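PDB 3AJF: suppressor of RNA silencing p3, which suppresses RNA-mediated gene silencing in the host of Rice hoja blanca virus, presumably by binding double-stranded RNA as a homodimer. Local coordinates for residues W61-K66 with P76-V81; S21-I26 with K57-M62. One frame throughout, in Å; residues are numbered along the deposited sequence.

Contact 1: W61-K66 with P76-V81; sequences WMLSHK and PLTCLV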
ATOM      1  N   TRP A  61       6.421   2.176   5.237  1.00 11.87           N
ATOM      2  CA  TRP A  61       7.412   2.434   6.294  1.00 13.36           C
ATOM      3  C   TRP A  61       7.344   3.875   6.837  1.00 13.42           C
ATOM      4  O   TRP A  61       7.332   4.086   8.057  1.00 13.99           O
ATOM      5  CB  TRP A  61       8.846   2.047   5.876  1.00 12.54           C
ATOM      6  CG  TRP A  61       9.807   2.451   6.948  1.00 13.10           C
ATOM      7  CD1 TRP A  61      10.223   1.695   8.024  1.00 13.83           C
ATOM      8  CD2 TRP A  61      10.438   3.714   7.071  1.00 12.29           C
ATOM      9  NE1 TRP A  61      11.108   2.429   8.800  1.00 13.86           N
ATOM     10  CE2 TRP A  61      11.238   3.679   8.245  1.00 13.49           C
ATOM     11  CE3 TRP A  61      10.431   4.880   6.290  1.00 14.32           C
ATOM     12  CZ2 TRP A  61      12.009   4.771   8.663  1.00 13.17           C
ATOM     13  CZ3 TRP A  61      11.215   5.977   6.708  1.00 16.04           C
ATOM     14  CH2 TRP A  61      11.980   5.912   7.897  1.00 14.42           C
HETATM   15  N   MSE A  62       7.286   4.856   5.942  1.00 14.00           N
HETATM   16  CA  MSE A  62       7.195   6.270   6.321  1.00 16.81           C
HETATM   17  C   MSE A  62       5.954   6.560   7.174  1.00 16.97           C
HETATM   18  O   MSE A  62       5.986   7.448   8.044  1.00 19.35           O
HETATM   19  CB  MSE A  62       7.165   7.169   5.089  1.00 16.15           C
HETATM   20  CG  MSE A  62       8.436   7.204   4.258  1.00 16.83           C
HETATM   21 SE   MSE A  62       8.237   7.988   2.459  1.00 26.21          SE
HETATM   22  CE  MSE A  62       7.841   9.920   2.807  1.00  9.93           C
ATOM     23  N   LEU A  63       4.843   5.869   6.889  1.00 14.90           N
ATOM     24  CA  LEU A  63       3.601   6.071   7.646  1.00 15.04           C
ATOM     25  C   LEU A  63       3.581   5.305   8.972  1.00 14.45           C
ATOM     26  O   LEU A  63       2.930   5.731   9.936  1.00 16.34           O
ATOM     27  CB  LEU A  63       2.390   5.650   6.804  1.00 13.69           C
ATOM     28  CG  LEU A  63       2.090   6.547   5.604  1.00 13.86           C
ATOM     29  CD1 LEU A  63       1.184   5.850   4.547  1.00 14.77           C
ATOM     30  CD2 LEU A  63       1.465   7.844   6.133  1.00 13.15           C
ATOM     31  N   SER A  64       4.241   4.162   9.006  1.00 14.00           N
ATOM     32  CA  SER A  64       4.121   3.266  10.146  1.00 14.88           C
ATOM     33  C   SER A  64       5.257   3.451  11.147  1.00 16.44           C
ATOM     34  O   SER A  64       5.099   3.112  12.323  1.00 15.87           O
ATOM     35  CB  SER A  64       4.054   1.813   9.670  1.00 15.08           C
ATOM     36  OG  SER A  64       5.258   1.404   9.024  1.00 14.59           O
ATOM     37  N   HIS A  65       6.405   3.951  10.682  1.00 16.47           N
ATOM     38  CA  HIS A  65       7.616   3.970  11.540  1.00 17.62           C
ATOM     39  C   HIS A  65       8.224   5.355  11.719  1.00 18.33           C
ATOM     40  O   HIS A  65       8.810   5.633  12.761  1.00 18.85           O
ATOM     41  CB  HIS A  65       8.696   3.022  11.022  1.00 16.98           C
ATOM     42  CG  HIS A  65       8.352   1.576  11.166  1.00 19.16           C
ATOM     43  ND1 HIS A  65       8.795   0.801  12.213  1.00 25.50           N
ATOM     44  CD2 HIS A  65       7.601   0.765  10.391  1.00 20.48           C
ATOM     45  CE1 HIS A  65       8.319  -0.426  12.088  1.00 24.35           C
ATOM     46  NE2 HIS A  65       7.600  -0.475  10.981  1.00 24.32           N
ATOM     47  N   LYS A  66       8.124   6.198  10.701  1.00 19.00           N
ATOM     48  CA  LYS A  66       8.836   7.485  10.688  1.00 21.36           C
ATOM     49  C   LYS A  66       8.147   8.477  11.609  1.00 23.65           C
ATOM     50  O   LYS A  66       7.089   9.015  11.291  1.00 25.06           O
ATOM     51  CB  LYS A  66       8.952   8.063   9.266  1.00 20.88           C
ATOM     52  CG  LYS A  66       9.871   9.274   9.149  1.00 21.36           C
ATOM     53  CD  LYS A  66      10.007   9.758   7.698  1.00 21.92           C
ATOM     54  CE  LYS A  66      10.505  11.209   7.630  1.00 21.87           C
ATOM     55  NZ  LYS A  66      11.896  11.299   8.137  1.00 21.82           N
ATOM     56  N   PRO A  76      -2.014  12.870   1.983  1.00 16.23           N
ATOM     57  CA  PRO A  76      -1.533  12.631   0.616  1.00 15.73           C
ATOM     58  C   PRO A  76      -0.686  11.360   0.450  1.00 15.33           C
ATOM     59  O   PRO A  76      -0.801  10.693  -0.581  1.00 15.18           O
ATOM     60  CB  PRO A  76      -0.714  13.873   0.278  1.00 15.25           C
ATOM     61  CG  PRO A  76      -0.619  14.702   1.546  1.00 17.71           C
ATOM     62  CD  PRO A  76      -1.603  14.183   2.531  1.00 16.65           C
ATOM     63  N   LEU A  77       0.131  11.017   1.444  1.00 14.28           N
ATOM     64  CA  LEU A  77       0.982   9.856   1.305  1.00 14.40           C
ATOM     65  C   LEU A  77       0.139   8.583   1.369  1.00 14.72           C
ATOM     66  O   LEU A  77       0.374   7.636   0.622  1.00 14.06           O
ATOM     67  CB  LEU A  77       2.084   9.859   2.371  1.00 13.97           C
ATOM     68  CG  LEU A  77       3.116   8.729   2.346  1.00 13.61           C
ATOM     69  CD1 LEU A  77       3.753   8.599   0.952  1.00 12.57           C
ATOM     70  CD2 LEU A  77       4.173   8.981   3.422  1.00 13.25           C
ATOM     71  N   THR A  78      -0.870   8.582   2.235  1.00 14.15           N
ATOM     72  CA  THR A  78      -1.776   7.468   2.313  1.00 14.72           C
ATOM     73  C   THR A  78      -2.553   7.346   1.009  1.00 15.38           C
ATOM     74  O   THR A  78      -2.808   6.224   0.537  1.00 16.38           O
ATOM     75  CB  THR A  78      -2.752   7.659   3.505  1.00 15.59           C
ATOM     76  OG1 THR A  78      -2.000   7.628   4.726  1.00 15.93           O
ATOM     77  CG2 THR A  78      -3.793   6.571   3.537  1.00 15.36           C
ATOM     78  N   CYS A  79      -2.940   8.483   0.437  1.00 16.20           N
ATOM     79  CA  CYS A  79      -3.597   8.492  -0.875  1.00 17.16           C
ATOM     80  C   CYS A  79      -2.734   7.771  -1.909  1.00 16.38           C
ATOM     81  O   CYS A  79      -3.233   6.925  -2.662  1.00 16.31           O
ATOM     82  CB  CYS A  79      -3.893   9.933  -1.384  1.00 18.24           C
ATOM     83  SG  CYS A  79      -4.958   9.966  -2.873  1.00 21.34           S
ATOM     84  N   LEU A  80      -1.445   8.122  -1.952  1.00 15.83           N
ATOM     85  CA  LEU A  80      -0.503   7.500  -2.894  1.00 15.05           C
ATOM     86  C   LEU A  80      -0.435   5.971  -2.690  1.00 15.29           C
ATOM     87  O   LEU A  80      -0.504   5.183  -3.663  1.00 15.22           O
ATOM     88  CB  LEU A  80       0.888   8.128  -2.714  1.00 15.09           C
ATOM     89  CG  LEU A  80       1.015   9.614  -3.079  1.00 16.88           C
ATOM     90  CD1 LEU A  80       2.459  10.129  -2.820  1.00 18.07           C
ATOM     91  CD2 LEU A  80       0.586   9.826  -4.548  1.00 18.13           C
ATOM     92  N   VAL A  81      -0.342   5.546  -1.426  1.00 13.88           N
ATOM     93  CA  VAL A  81      -0.315   4.124  -1.133  1.00 13.34           C
ATOM     94  C   VAL A  81      -1.586   3.457  -1.669  1.00 14.43           C
ATOM     95  O   VAL A  81      -1.534   2.425  -2.361  1.00 13.87           O
ATOM     96  CB  VAL A  81      -0.115   3.806   0.381  1.00 12.50           C
ATOM     97  CG1 VAL A  81      -0.374   2.310   0.640  1.00 14.58           C
ATOM     98  CG2 VAL A  81       1.253   4.098   0.765  1.00 13.21           C
TER
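A helix-to-helix seam in the core of the helical domain is made where Leu63, in the last turn of helix 49-64, packs against Leu77 and Thr78 of helix 74-85. The two leucines slide past one another in opposite directions, with Leu63 CG 3.9 Å from Leu77 CD2. That same methyl of Leu77 also receives the selenomethionine Met62, whose terminal CE lies 3.8 Å from Leu77 CD2. Met62 reaches it with a bend at its last torsion (chi3 67°), and its chain crosses the leucine at about a right angle. Leu63 then forks over Thr78: its CD1 and CD2 both stand 3.7 Å from Thr78 OG1. This hydroxyl is buried among methyls, yet it is not left without a polar partner, because it hydrogen-bonds to the carbonyl of Arg74 one turn earlier in its own helix. At the far end Leu63 CD1 meets Val81 CG2 at 4.2 Å, a looser touch that extends the seam by one more turn.

Leu69, from the loop joining the helices, packs on Met62 and Leu63, and Phe88 of the second subunit lies against Leu63. Behind the seam, Cys79 is tied by a disulfide to Cys10. The arrangement is buried aliphatic packing between two consecutive helices of this mainly helical domain, joined by a short loop and packed next to the dimer interface.

Contact 2: S21-I26 with K57-M62; sequences SLFFDI and KSAIWM. With SO4 (sulfate ion), chain E.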
ATOM      1  N   SER A  21       9.462  14.397  -3.285  1.00 19.25           N
ATOM      2  CA  SER A  21      10.916  14.428  -3.154  1.00 20.67           C
ATOM      3  C   SER A  21      11.397  13.635  -1.961  1.00 20.28           C
ATOM      4  O   SER A  21      12.415  12.924  -2.051  1.00 20.68           O
ATOM      5  CB  SER A  21      11.414  15.864  -2.978  1.00 21.70           C
ATOM      6  OG  SER A  21      11.106  16.599  -4.131  1.00 26.39           O
ATOM      7  N   LEU A  22      10.723  13.817  -0.824  1.00 20.02           N
ATOM      8  CA  LEU A  22      11.101  13.103   0.398  1.00 19.13           C
ATOM      9  C   LEU A  22      10.945  11.578   0.222  1.00 18.45           C
ATOM     10  O   LEU A  22      11.831  10.814   0.639  1.00 18.04           O
ATOM     11  CB  LEU A  22      10.253  13.591   1.575  1.00 20.11           C
ATOM     12  CG  LEU A  22      10.476  12.884   2.916  1.00 19.50           C
ATOM     13  CD1 LEU A  22      11.930  13.126   3.441  1.00 20.96           C
ATOM     14  CD2 LEU A  22       9.401  13.288   3.916  1.00 19.36           C
ATOM     15  N   PHE A  23       9.835  11.173  -0.410  1.00 15.97           N
ATOM     16  CA  PHE A  23       9.501   9.755  -0.704  1.00 15.25           C
ATOM     17  C   PHE A  23      10.641   9.209  -1.568  1.00 14.65           C
ATOM     18  O   PHE A  23      11.258   8.196  -1.204  1.00 14.32           O
ATOM     19  CB  PHE A  23       8.136   9.708  -1.420  1.00 14.18           C
ATOM     20  CG  PHE A  23       7.609   8.322  -1.777  1.00 14.12           C
ATOM     21  CD1 PHE A  23       8.189   7.135  -1.306  1.00 13.81           C
ATOM     22  CD2 PHE A  23       6.454   8.233  -2.564  1.00 14.77           C
ATOM     23  CE1 PHE A  23       7.663   5.896  -1.660  1.00 15.56           C
ATOM     24  CE2 PHE A  23       5.899   6.980  -2.902  1.00 17.96           C
ATOM     25  CZ  PHE A  23       6.514   5.809  -2.448  1.00 14.77           C
ATOM     26  N   PHE A  24      10.966   9.907  -2.659  1.00 15.25           N
ATOM     27  CA  PHE A  24      12.028   9.434  -3.534  1.00 15.76           C
ATOM     28  C   PHE A  24      13.378   9.282  -2.780  1.00 15.74           C
ATOM     29  O   PHE A  24      14.101   8.281  -2.934  1.00 15.50           O
ATOM     30  CB  PHE A  24      12.229  10.354  -4.749  1.00 17.36           C
ATOM     31  CG  PHE A  24      13.422   9.953  -5.570  1.00 18.96           C
ATOM     32  CD1 PHE A  24      13.399   8.756  -6.280  1.00 20.23           C
ATOM     33  CD2 PHE A  24      14.610  10.697  -5.530  1.00 24.21           C
ATOM     34  CE1 PHE A  24      14.529   8.310  -7.005  1.00 19.77           C
ATOM     35  CE2 PHE A  24      15.751  10.286  -6.259  1.00 23.78           C
ATOM     36  CZ  PHE A  24      15.696   9.080  -7.000  1.00 21.52           C
ATOM     37  N   ASP A  25      13.709  10.268  -1.949  1.00 15.92           N
ATOM     38  CA  ASP A  25      14.981  10.268  -1.219  1.00 17.04           C
ATOM     39  C   ASP A  25      15.090   9.048  -0.296  1.00 15.81           C
ATOM     40  O   ASP A  25      16.155   8.409  -0.204  1.00 14.88           O
ATOM     41  CB  ASP A  25      15.112  11.533  -0.389  1.00 17.88           C
ATOM     42  CG  ASP A  25      15.510  12.725  -1.210  1.00 23.73           C
ATOM     43  OD1 ASP A  25      15.847  12.544  -2.404  1.00 29.58           O
ATOM     44  OD2 ASP A  25      15.508  13.856  -0.667  1.00 26.24           O
ATOM     45  N   ILE A  26      13.988   8.750   0.387  1.00 14.30           N
ATOM     46  CA  ILE A  26      13.938   7.648   1.345  1.00 15.04           C
ATOM     47  C   ILE A  26      13.998   6.333   0.591  1.00 14.15           C
ATOM     48  O   ILE A  26      14.770   5.454   0.952  1.00 15.19           O
ATOM     49  CB  ILE A  26      12.668   7.784   2.240  1.00 13.67           C
ATOM     50  CG1 ILE A  26      12.896   8.928   3.240  1.00 15.94           C
ATOM     51  CG2 ILE A  26      12.332   6.477   2.946  1.00 15.39           C
ATOM     52  CD1 ILE A  26      11.681   9.342   4.093  1.00 16.33           C
ATOM     53  N   LYS A  57       6.279  -0.306  -0.123  1.00 13.25           N
ATOM     54  CA  LYS A  57       6.842  -0.629   1.181  1.00 13.78           C
ATOM     55  C   LYS A  57       7.604   0.542   1.810  1.00 14.22           C
ATOM     56  O   LYS A  57       7.570   0.716   3.040  1.00 14.17           O
ATOM     57  CB  LYS A  57       7.739  -1.857   1.093  1.00 14.64           C
ATOM     58  CG  LYS A  57       6.967  -3.134   1.052  1.00 17.07           C
ATOM     59  CD  LYS A  57       7.748  -4.200   0.310  1.00 25.38           C
ATOM     60  CE  LYS A  57       8.591  -5.066   1.186  1.00 28.29           C
ATOM     61  NZ  LYS A  57       9.549  -5.790   0.254  1.00 34.03           N
ATOM     62  N   SER A  58       8.272   1.348   0.989  1.00 14.55           N
ATOM     63  CA  SER A  58       8.915   2.582   1.502  1.00 15.84           C
ATOM     64  C   SER A  58       7.884   3.595   2.016  1.00 15.40           C
ATOM     65  O   SER A  58       8.078   4.205   3.088  1.00 16.33           O
ATOM     66  CB  SER A  58       9.830   3.245   0.465  1.00 15.83           C
ATOM     67  OG  SER A  58      11.152   2.734   0.511  1.00 21.50           O
ATOM     68  N   ALA A  59       6.808   3.790   1.256  1.00 14.27           N
ATOM     69  CA  ALA A  59       5.724   4.696   1.676  1.00 13.94           C
ATOM     70  C   ALA A  59       5.029   4.202   2.956  1.00 12.33           C
ATOM     71  O   ALA A  59       4.727   4.986   3.832  1.00 12.57           O
ATOM     72  CB  ALA A  59       4.726   4.901   0.520  1.00 13.67           C
ATOM     73  N   ILE A  60       4.776   2.895   3.055  1.00 11.35           N
ATOM     74  CA  ILE A  60       4.179   2.271   4.249  1.00 11.66           C
ATOM     75  C   ILE A  60       5.130   2.394   5.464  1.00 11.96           C
ATOM     76  O   ILE A  60       4.698   2.710   6.574  1.00 11.54           O
ATOM     77  CB  ILE A  60       3.774   0.806   3.992  1.00 11.35           C
ATOM     78  CG1 ILE A  60       2.592   0.781   2.965  1.00 12.33           C
ATOM     79  CG2 ILE A  60       3.375   0.090   5.331  1.00 11.83           C
ATOM     80  CD1 ILE A  60       2.231  -0.644   2.394  1.00 14.25           C
ATOM     81  N   TRP A  61       6.421   2.176   5.237  1.00 11.87           N
ATOM     82  CA  TRP A  61       7.412   2.434   6.294  1.00 13.36           C
ATOM     83  C   TRP A  61       7.344   3.875   6.837  1.00 13.42           C
ATOM     84  O   TRP A  61       7.332   4.086   8.057  1.00 13.99           O
ATOM     85  CB  TRP A  61       8.846   2.047   5.876  1.00 12.54           C
ATOM     86  CG  TRP A  61       9.807   2.451   6.948  1.00 13.10           C
ATOM     87  CD1 TRP A  61      10.223   1.695   8.024  1.00 13.83           C
ATOM     88  CD2 TRP A  61      10.438   3.714   7.071  1.00 12.29           C
ATOM     89  NE1 TRP A  61      11.108   2.429   8.800  1.00 13.86           N
ATOM     90  CE2 TRP A  61      11.238   3.679   8.245  1.00 13.49           C
ATOM     91  CE3 TRP A  61      10.431   4.880   6.290  1.00 14.32           C
ATOM     92  CZ2 TRP A  61      12.009   4.771   8.663  1.00 13.17           C
ATOM     93  CZ3 TRP A  61      11.215   5.977   6.708  1.00 16.04           C
ATOM     94  CH2 TRP A  61      11.980   5.912   7.897  1.00 14.42           C
HETATM   95  N   MSE A  62       7.286   4.856   5.942  1.00 14.00           N
HETATM   96  CA  MSE A  62       7.195   6.270   6.321  1.00 16.81           C
HETATM   97  C   MSE A  62       5.954   6.560   7.174  1.00 16.97           C
HETATM   98  O   MSE A  62       5.986   7.448   8.044  1.00 19.35           O
HETATM   99  CB  MSE A  62       7.165   7.169   5.089  1.00 16.15           C
HETATM  100  CG  MSE A  62       8.436   7.204   4.258  1.00 16.83           C
HETATM  101 SE   MSE A  62       8.237   7.988   2.459  1.00 26.21          SE
HETATM  102  CE  MSE A  62       7.841   9.920   2.807  1.00  9.93           C
TER
HETATM  103  S   SO4 E   3      12.219  -3.321   1.529  1.00 46.77           S
HETATM  104  O1  SO4 E   3      11.815  -3.846   0.229  1.00 47.02           O
HETATM  105  O2  SO4 E   3      12.118  -1.867   1.585  1.00 47.36           O
HETATM  106  O3  SO4 E   3      13.577  -3.776   1.770  1.00 48.61           O
HETATM  107  O4  SO4 E   3      11.364  -3.847   2.583  1.00 49.53           O
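Phe23 and Ile26 of helix 17-30 pack against Ala59, Met62 and Trp61 of helix 49-64, the two segments crossing at 110° with their axes 9.9 Å apart. The tight part lies around Phe23 and Met62. With CG trans to the backbone N (chi1 -179°), the Phe23 ring is carried out to the small residue Ala59, and CZ comes within 3.6 Å of Ala59 CB, which lies obliquely to the ring. Ser58 CB lies at the edge of this ring, near its plane. From the Met62 side the selenium makes a Met-aromatic contact, sitting 4.8 Å from the ring centroid on an oblique approach 50° off the normal. Selenium also rests 3.8 Å from Phe23 CA, so it lies beside both the Phe23 backbone and its ring. Ile26 adds its CD1, 3.9 Å from Met62 CG. Beyond the pair, Phe39 meets the Phe23 ring edge-to-face.

Toward the surface the packing thins. At the margin the Leu22 and Met62 side chains pass in opposite directions, Leu22 CD2 3.9 Å from Met62 CE. The other branch of Ile26, CG2, meets the Trp61 indole obliquely, 4.0 Å from CZ3. Trp61 is largely exposed, though its ring lies nearly parallel to that of His65 and Lys66 packs on it. Lys57 leaves its helix away from helix 17-30, and its NZ donates a hydrogen bond of 3.0 Å to O1 of a sulfate ion, probably taken from the crystallisation liquor. The chemistry thus divides by side: apolar carbon and selenium against an aromatic ring, held by dispersion and shape, join the helices inside, while outside a lysine ammonium group, probably protonated, holds a sulfate.

Helix 49-64 is common to both contacts, whose centres lie about 7 Å apart: it packs on helix 74-85 in contact 1 and on helix 17-30 in contact 2. Met62 belongs to both. Ala59 joins them too, since its CB, besides serving contact 2, lies 3.6 Å from Val81 CG2 and 3.8 Å from Leu77 CD1. Separately, Lys66 CD lies 4.0 Å from Ile26 CD1, so the loop after helix 49-64 also touches helix 17-30. Through Met62 and Ala59 the buried parts of the two contacts run into each other. The sulfate at Lys57 lies outside them, and Ile60 of the shared helix packs on Ile60 of the second subunit.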